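Local coordinates for protein subtilase cytotoxin subunit A (Escherichia coli, PDB 2IY9) that cleaves the host endoplasmic reticulum chaperone BiP as the serine protease subunit of the AB5 subtilase cytotoxin, provoking ER stress and cell death, at residues Asp41-Val55 against Tyr107-Pro119. Residues are numbered along the deposited sequence; the frame is centred on the assembly and turned at random.
Sequences DKNTPVVVSVVDSGV and YPHALISSRRVIP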
ATOM      1  N   ASP A  41      13.685 -10.759  -9.445  1.00 34.11           N
ATOM      2  CA  ASP A  41      14.548 -11.806  -8.901  1.00 34.66           C
ATOM      3  C   ASP A  41      13.770 -12.600  -7.844  1.00 34.77           C
ATOM      4  O   ASP A  41      13.688 -12.190  -6.681  1.00 34.12           O
ATOM      5  CB  ASP A  41      15.828 -11.172  -8.318  1.00 34.91           C
ATOM      6  CG  ASP A  41      16.730 -12.175  -7.589  1.00 36.75           C
ATOM      7  OD1 ASP A  41      17.968 -12.007  -7.624  1.00 39.27           O
ATOM      8  OD2 ASP A  41      16.218 -13.117  -6.942  1.00 41.31           O
ATOM      9  N   LYS A  42      13.216 -13.739  -8.257  1.00 34.95           N
ATOM     10  CA  LYS A  42      12.398 -14.585  -7.369  1.00 35.67           C
ATOM     11  C   LYS A  42      13.244 -15.314  -6.319  1.00 35.02           C
ATOM     12  O   LYS A  42      12.720 -15.931  -5.395  1.00 35.48           O
ATOM     13  CB  LYS A  42      11.555 -15.584  -8.184  1.00 35.76           C
ATOM     14  CG  LYS A  42      12.334 -16.767  -8.783  1.00 36.80           C
ATOM     15  CD  LYS A  42      11.425 -17.707  -9.610  1.00 37.09           C
ATOM     16  CE  LYS A  42      10.451 -18.507  -8.739  1.00 40.41           C
ATOM     17  NZ  LYS A  42       9.376 -19.194  -9.552  1.00 42.88           N
ATOM     18  N   ASN A  43      14.557 -15.229  -6.472  1.00 34.39           N
ATOM     19  CA  ASN A  43      15.489 -15.854  -5.550  1.00 34.16           C
ATOM     20  C   ASN A  43      15.819 -14.974  -4.351  1.00 33.04           C
ATOM     21  O   ASN A  43      16.464 -15.423  -3.414  1.00 32.97           O
ATOM     22  CB  ASN A  43      16.755 -16.269  -6.305  1.00 34.48           C
ATOM     23  CG  ASN A  43      16.483 -17.360  -7.326  1.00 36.45           C
ATOM     24  OD1 ASN A  43      15.944 -18.420  -6.989  1.00 38.66           O
ATOM     25  ND2 ASN A  43      16.839 -17.102  -8.585  1.00 36.94           N
ATOM     26  N   THR A  44      15.359 -13.723  -4.390  1.00 31.61           N
ATOM     27  CA  THR A  44      15.545 -12.783  -3.291  1.00 30.09           C
ATOM     28  C   THR A  44      14.230 -12.662  -2.539  1.00 29.27           C
ATOM     29  O   THR A  44      13.239 -12.187  -3.103  1.00 28.57           O
ATOM     30  CB  THR A  44      15.987 -11.403  -3.807  1.00 29.78           C
ATOM     31  OG1 THR A  44      17.280 -11.517  -4.424  1.00 32.07           O
ATOM     32  CG2 THR A  44      16.055 -10.392  -2.667  1.00 30.21           C
ATOM     33  N   PRO A  45      14.204 -13.117  -1.279  1.00 28.30           N
ATOM     34  CA  PRO A  45      12.950 -13.055  -0.536  1.00 27.76           C
ATOM     35  C   PRO A  45      12.528 -11.618  -0.272  1.00 26.73           C
ATOM     36  O   PRO A  45      13.353 -10.764   0.068  1.00 26.13           O
ATOM     37  CB  PRO A  45      13.276 -13.790   0.772  1.00 27.88           C
ATOM     38  CG  PRO A  45      14.520 -14.621   0.440  1.00 28.46           C
ATOM     39  CD  PRO A  45      15.277 -13.722  -0.473  1.00 28.72           C
ATOM     40  N   VAL A  46      11.245 -11.360  -0.484  1.00 26.23           N
ATOM     41  CA  VAL A  46      10.655 -10.058  -0.234  1.00 25.08           C
ATOM     42  C   VAL A  46       9.419 -10.297   0.596  1.00 24.30           C
ATOM     43  O   VAL A  46       8.538 -11.045   0.182  1.00 24.77           O
ATOM     44  CB  VAL A  46      10.249  -9.352  -1.555  1.00 25.06           C
ATOM     45  CG1 VAL A  46       9.498  -8.048  -1.270  1.00 25.02           C
ATOM     46  CG2 VAL A  46      11.474  -9.067  -2.415  1.00 25.31           C
ATOM     47  N   VAL A  47       9.369  -9.663   1.763  1.00 23.43           N
ATOM     48  CA  VAL A  47       8.231  -9.753   2.664  1.00 22.61           C
ATOM     49  C   VAL A  47       7.582  -8.376   2.735  1.00 22.31           C
ATOM     50  O   VAL A  47       8.220  -7.394   3.123  1.00 22.55           O
ATOM     51  CB  VAL A  47       8.655 -10.192   4.090  1.00 22.53           C
ATOM     52  CG1 VAL A  47       7.444 -10.291   5.003  1.00 23.42           C
ATOM     53  CG2 VAL A  47       9.424 -11.520   4.060  1.00 22.67           C
ATOM     54  N   VAL A  48       6.312  -8.307   2.356  1.00 22.41           N
ATOM     55  CA  VAL A  48       5.561  -7.070   2.470  1.00 21.85           C
ATOM     56  C   VAL A  48       4.817  -7.069   3.801  1.00 22.20           C
ATOM     57  O   VAL A  48       4.159  -8.050   4.173  1.00 22.05           O
ATOM     58  CB  VAL A  48       4.565  -6.902   1.298  1.00 21.32           C
ATOM     59  CG1 VAL A  48       3.719  -5.626   1.471  1.00 20.82           C
ATOM     60  CG2 VAL A  48       5.313  -6.883  -0.043  1.00 21.75           C
ATOM     61  N   SER A  49       4.943  -5.966   4.531  1.00 22.58           N
ATOM     62  CA  SER A  49       4.228  -5.817   5.786  1.00 23.44           C
ATOM     63  C   SER A  49       2.769  -5.436   5.490  1.00 23.26           C
ATOM     64  O   SER A  49       2.505  -4.520   4.713  1.00 23.03           O
ATOM     65  CB  SER A  49       4.938  -4.770   6.651  1.00 23.85           C
ATOM     66  OG  SER A  49       4.400  -4.766   7.967  1.00 29.26           O
ATOM     67  N   VAL A  50       1.825  -6.168   6.071  1.00 22.99           N
ATOM     68  CA  VAL A  50       0.412  -5.825   5.913  1.00 22.98           C
ATOM     69  C   VAL A  50      -0.132  -5.397   7.274  1.00 22.94           C
ATOM     70  O   VAL A  50      -0.445  -6.241   8.134  1.00 23.25           O
ATOM     71  CB  VAL A  50      -0.416  -6.954   5.255  1.00 23.05           C
ATOM     72  CG1 VAL A  50      -1.924  -6.649   5.323  1.00 22.59           C
ATOM     73  CG2 VAL A  50       0.003  -7.130   3.813  1.00 22.10           C
ATOM     74  N   VAL A  51      -0.196  -4.076   7.460  1.00 22.39           N
ATOM     75  CA  VAL A  51      -0.626  -3.468   8.719  1.00 22.56           C
ATOM     76  C   VAL A  51      -2.126  -3.215   8.550  1.00 22.54           C
ATOM     77  O   VAL A  51      -2.561  -2.323   7.792  1.00 21.66           O
ATOM     78  CB  VAL A  51       0.173  -2.179   9.042  1.00 22.66           C
ATOM     79  CG1 VAL A  51      -0.200  -1.638  10.436  1.00 24.08           C
ATOM     80  CG2 VAL A  51       1.689  -2.454   8.968  1.00 22.02           C
ATOM     81  N   ASP A  52      -2.920  -4.042   9.223  1.00 22.34           N
ATOM     82  CA  ASP A  52      -4.325  -4.171   8.855  1.00 23.19           C
ATOM     83  C   ASP A  52      -5.111  -4.949   9.907  1.00 23.18           C
ATOM     84  O   ASP A  52      -4.743  -4.953  11.083  1.00 23.39           O
ATOM     85  CB  ASP A  52      -4.410  -4.838   7.470  1.00 22.98           C
ATOM     86  CG  ASP A  52      -5.556  -4.306   6.630  1.00 24.94           C
ATOM     87  OD1 ASP A  52      -6.725  -4.520   7.038  1.00 25.29           O
ATOM     88  OD2 ASP A  52      -5.289  -3.686   5.568  1.00 25.27           O
ATOM     89  N   SER A  53      -6.191  -5.606   9.483  1.00 24.06           N
ATOM     90  CA  SER A  53      -7.124  -6.244  10.410  1.00 24.13           C
ATOM     91  C   SER A  53      -6.815  -7.729  10.668  1.00 24.86           C
ATOM     92  O   SER A  53      -7.617  -8.432  11.283  1.00 24.85           O
ATOM     93  CB  SER A  53      -8.546  -6.090   9.876  1.00 24.18           C
ATOM     94  OG  SER A  53      -8.725  -6.847   8.688  1.00 23.14           O
ATOM     95  N   GLY A  54      -5.655  -8.195  10.197  1.00 25.03           N
ATOM     96  CA  GLY A  54      -5.253  -9.600  10.353  1.00 25.39           C
ATOM     97  C   GLY A  54      -5.434 -10.377   9.060  1.00 25.27           C
ATOM     98  O   GLY A  54      -6.305 -10.057   8.242  1.00 25.66           O
ATOM     99  N   VAL A  55      -4.603 -11.403   8.868  1.00 25.12           N
ATOM    100  CA  VAL A  55      -4.580 -12.124   7.602  1.00 24.19           C
ATOM    101  C   VAL A  55      -4.852 -13.613   7.823  1.00 23.98           C
ATOM    102  O   VAL A  55      -4.261 -14.240   8.700  1.00 24.06           O
ATOM    103  CB  VAL A  55      -3.239 -11.921   6.861  1.00 24.18           C
ATOM    104  CG1 VAL A  55      -3.154 -12.824   5.606  1.00 23.73           C
ATOM    105  CG2 VAL A  55      -3.045 -10.454   6.490  1.00 23.72           C
ATOM    106  N   TYR A 107       2.694  -9.468  -7.039  1.00 24.37           N
ATOM    107  CA  TYR A 107       3.996 -10.140  -6.943  1.00 24.74           C
ATOM    108  C   TYR A 107       3.845 -11.415  -6.100  1.00 24.78           C
ATOM    109  O   TYR A 107       4.093 -11.413  -4.891  1.00 24.16           O
ATOM    110  CB  TYR A 107       5.095  -9.200  -6.403  1.00 25.11           C
ATOM    111  CG  TYR A 107       6.505  -9.776  -6.528  1.00 25.71           C
ATOM    112  CD1 TYR A 107       6.991 -10.223  -7.763  1.00 25.97           C
ATOM    113  CD2 TYR A 107       7.349  -9.869  -5.418  1.00 25.10           C
ATOM    114  CE1 TYR A 107       8.274 -10.765  -7.896  1.00 25.63           C
ATOM    115  CE2 TYR A 107       8.640 -10.416  -5.533  1.00 25.23           C
ATOM    116  CZ  TYR A 107       9.086 -10.862  -6.775  1.00 25.26           C
ATOM    117  OH  TYR A 107      10.342 -11.393  -6.903  1.00 26.95           O
ATOM    118  N   PRO A 108       3.401 -12.514  -6.740  1.00 25.12           N
ATOM    119  CA  PRO A 108       3.111 -13.744  -6.001  1.00 25.36           C
ATOM    120  C   PRO A 108       4.321 -14.415  -5.339  1.00 25.57           C
ATOM    121  O   PRO A 108       4.130 -15.298  -4.506  1.00 25.91           O
ATOM    122  CB  PRO A 108       2.479 -14.658  -7.059  1.00 25.55           C
ATOM    123  CG  PRO A 108       2.925 -14.120  -8.353  1.00 25.55           C
ATOM    124  CD  PRO A 108       3.079 -12.645  -8.175  1.00 24.95           C
ATOM    125  N   HIS A 109       5.535 -14.010  -5.707  1.00 25.40           N
ATOM    126  CA  HIS A 109       6.748 -14.490  -5.033  1.00 25.74           C
ATOM    127  C   HIS A 109       6.941 -13.894  -3.642  1.00 25.00           C
ATOM    128  O   HIS A 109       7.709 -14.433  -2.843  1.00 25.16           O
ATOM    129  CB  HIS A 109       7.995 -14.198  -5.872  1.00 26.32           C
ATOM    130  CG  HIS A 109       7.990 -14.865  -7.207  1.00 29.67           C
ATOM    131  ND1 HIS A 109       8.389 -14.222  -8.362  1.00 34.37           N
ATOM    132  CD2 HIS A 109       7.628 -16.116  -7.578  1.00 32.24           C
ATOM    133  CE1 HIS A 109       8.277 -15.051  -9.385  1.00 33.30           C
ATOM    134  NE2 HIS A 109       7.813 -16.204  -8.938  1.00 33.97           N
ATOM    135  N   ALA A 110       6.280 -12.767  -3.373  1.00 24.22           N
ATOM    136  CA  ALA A 110       6.384 -12.106  -2.065  1.00 23.45           C
ATOM    137  C   ALA A 110       5.771 -12.931  -0.948  1.00 23.12           C
ATOM    138  O   ALA A 110       4.893 -13.754  -1.176  1.00 23.40           O
ATOM    139  CB  ALA A 110       5.736 -10.715  -2.101  1.00 23.19           C
ATOM    140  N   LEU A 111       6.265 -12.704   0.262  1.00 22.65           N
ATOM    141  CA  LEU A 111       5.650 -13.219   1.467  1.00 21.96           C
ATOM    142  C   LEU A 111       4.999 -12.058   2.204  1.00 22.03           C
ATOM    143  O   LEU A 111       5.193 -10.899   1.832  1.00 21.69           O
ATOM    144  CB  LEU A 111       6.689 -13.901   2.355  1.00 21.88           C
ATOM    145  CG  LEU A 111       7.441 -15.092   1.756  1.00 22.22           C
ATOM    146  CD1 LEU A 111       8.559 -15.557   2.701  1.00 22.92           C
ATOM    147  CD2 LEU A 111       6.507 -16.230   1.453  1.00 22.34           C
ATOM    148  N   ILE A 112       4.226 -12.379   3.239  1.00 21.79           N
ATOM    149  CA  ILE A 112       3.429 -11.393   3.948  1.00 22.30           C
ATOM    150  C   ILE A 112       3.713 -11.483   5.450  1.00 22.35           C
ATOM    151  O   ILE A 112       3.703 -12.574   6.035  1.00 22.18           O
ATOM    152  CB  ILE A 112       1.902 -11.635   3.693  1.00 22.46           C
ATOM    153  CG1 ILE A 112       1.549 -11.443   2.200  1.00 22.72           C
ATOM    154  CG2 ILE A 112       1.019 -10.781   4.646  1.00 22.99           C
ATOM    155  CD1 ILE A 112       1.709 -10.002   1.673  1.00 21.60           C
ATOM    156  N   SER A 113       3.971 -10.333   6.058  1.00 22.67           N
ATOM    157  CA  SER A 113       4.033 -10.219   7.513  1.00 23.41           C
ATOM    158  C   SER A 113       2.806  -9.447   7.973  1.00 23.97           C
ATOM    159  O   SER A 113       2.694  -8.234   7.730  1.00 24.88           O
ATOM    160  CB  SER A 113       5.312  -9.505   7.952  1.00 23.49           C
ATOM    161  OG  SER A 113       5.333  -9.352   9.359  1.00 24.57           O
ATOM    162  N   SER A 114       1.889 -10.156   8.630  1.00 23.67           N
ATOM    163  CA  SER A 114       0.640  -9.565   9.081  1.00 23.69           C
ATOM    164  C   SER A 114       0.811  -8.892  10.437  1.00 24.07           C
ATOM    165  O   SER A 114       1.312  -9.498  11.392  1.00 24.25           O
ATOM    166  CB  SER A 114      -0.466 -10.604   9.149  1.00 23.39           C
ATOM    167  OG  SER A 114      -1.676  -9.995   9.547  1.00 24.04           O
ATOM    168  N   ARG A 115       0.419  -7.626  10.507  1.00 23.74           N
ATOM    169  CA  ARG A 115       0.483  -6.897  11.758  1.00 23.96           C
ATOM    170  C   ARG A 115      -0.915  -6.381  12.040  1.00 23.91           C
ATOM    171  O   ARG A 115      -1.367  -5.378  11.454  1.00 23.47           O
ATOM    172  CB  ARG A 115       1.540  -5.788  11.682  1.00 24.21           C
ATOM    173  CG  ARG A 115       2.956  -6.344  11.526  1.00 23.12           C
ATOM    174  CD  ARG A 115       4.027  -5.285  11.337  1.00 24.33           C
ATOM    175  NE  ARG A 115       5.345  -5.923  11.335  1.00 24.49           N
ATOM    176  CZ  ARG A 115       6.085  -6.114  12.424  1.00 25.00           C
ATOM    177  NH1 ARG A 115       5.647  -5.703  13.614  1.00 25.23           N
ATOM    178  NH2 ARG A 115       7.258  -6.724  12.326  1.00 24.01           N
ATOM    179  N   ARG A 116      -1.619  -7.090  12.921  1.00 24.01           N
ATOM    180  CA  ARG A 116      -3.020  -6.762  13.161  1.00 24.23           C
ATOM    181  C   ARG A 116      -3.139  -5.579  14.118  1.00 23.93           C
ATOM    182  O   ARG A 116      -2.646  -5.646  15.241  1.00 23.74           O
ATOM    183  CB  ARG A 116      -3.818  -7.966  13.663  1.00 24.76           C
ATOM    184  CG  ARG A 116      -5.310  -7.628  13.789  1.00 25.40           C
ATOM    185  CD  ARG A 116      -6.177  -8.733  14.395  1.00 25.60           C
ATOM    186  NE  ARG A 116      -7.326  -8.095  15.048  1.00 27.51           N
ATOM    187  CZ  ARG A 116      -8.061  -8.618  16.029  1.00 29.31           C
ATOM    188  NH1 ARG A 116      -7.834  -9.843  16.501  1.00 29.01           N
ATOM    189  NH2 ARG A 116      -9.050  -7.901  16.537  1.00 29.64           N
ATOM    190  N   VAL A 117      -3.801  -4.510  13.670  1.00 23.76           N
ATOM    191  CA  VAL A 117      -3.919  -3.277  14.473  1.00 24.52           C
ATOM    192  C   VAL A 117      -5.365  -2.846  14.772  1.00 25.55           C
ATOM    193  O   VAL A 117      -5.595  -1.931  15.583  1.00 25.07           O
ATOM    194  CB  VAL A 117      -3.148  -2.092  13.826  1.00 24.00           C
ATOM    195  CG1 VAL A 117      -1.661  -2.385  13.791  1.00 23.76           C
ATOM    196  CG2 VAL A 117      -3.676  -1.792  12.427  1.00 24.46           C
ATOM    197  N   ILE A 118      -6.314  -3.500  14.093  1.00 26.49           N
ATOM    198  CA  ILE A 118      -7.755  -3.258  14.215  1.00 27.42           C
ATOM    199  C   ILE A 118      -8.495  -4.601  14.054  1.00 28.26           C
ATOM    200  O   ILE A 118      -7.925  -5.556  13.535  1.00 28.27           O
ATOM    201  CB  ILE A 118      -8.280  -2.213  13.174  1.00 27.23           C
ATOM    202  CG1 ILE A 118      -8.012  -2.668  11.725  1.00 27.38           C
ATOM    203  CG2 ILE A 118      -7.703  -0.810  13.458  1.00 27.27           C
ATOM    204  CD1 ILE A 118      -8.525  -1.707  10.637  1.00 27.93           C
ATOM    205  N   PRO A 119      -9.736  -4.708  14.565  1.00 28.99           N
ATOM    206  CA  PRO A 119     -10.402  -3.743  15.427  1.00 29.71           C
ATOM    207  C   PRO A 119      -9.845  -3.862  16.845  1.00 30.57           C
ATOM    208  O   PRO A 119      -9.033  -4.760  17.126  1.00 30.83           O
ATOM    209  CB  PRO A 119     -11.872  -4.186  15.388  1.00 29.59           C
ATOM    210  CG  PRO A 119     -11.818  -5.643  15.151  1.00 29.48           C
ATOM    211  CD  PRO A 119     -10.581  -5.892  14.301  1.00 29.33           C
TER
HETATM  212  O   HOH W   1      11.332 -12.453  -4.656  1.00 34.99           O
HETATM  213  O   HOH W   2      10.017 -13.542  -1.863  1.00 29.65           O
HETATM  214  O   HOH W   3      -2.956  -7.514   9.064  1.00 22.76           O
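In the central parallel sheet of the subtilase fold, V47-D52 pairs with L111-R116 and carries D52, the inferred charge-relay aspartate, at its C-terminal end. Seven backbone hydrogen bonds join the segments, from L111 N to V46 O (2.8 Å) through to V117 N on D52 O (2.8 Å). Beta-branched residues suit the extended chain: V50 CG2 meets I112 CG2 at 3.9 Å, and on the other face V51 CG1, anti to the backbone N (chi1 -174°), meets V117 CG1 at 3.7 Å. Small S49 leaves room for R115, whose CD lies 3.4 Å from S49 OG; E144 OE2 takes a salt bridge from R115 NE and a hydrogen bond from S49 OG. Beyond D52 the chain turns back at G54, where glycine fits because, at phi 103° and psi 151°, a CB would jam against S53 O; R116 CG and CD pack against S53. One water joins V50 O, G54 N and S114 OG. At the far end, K42 CB sits over the H109 ring, 3.5 Å from its centroid. Strand 111-116 lies between 65-70 and 47-52; helix 125-134 covers S49, R115 and V117, whereas helix 271-288 packs on V48 and helix 84-98 brings H89 to D52.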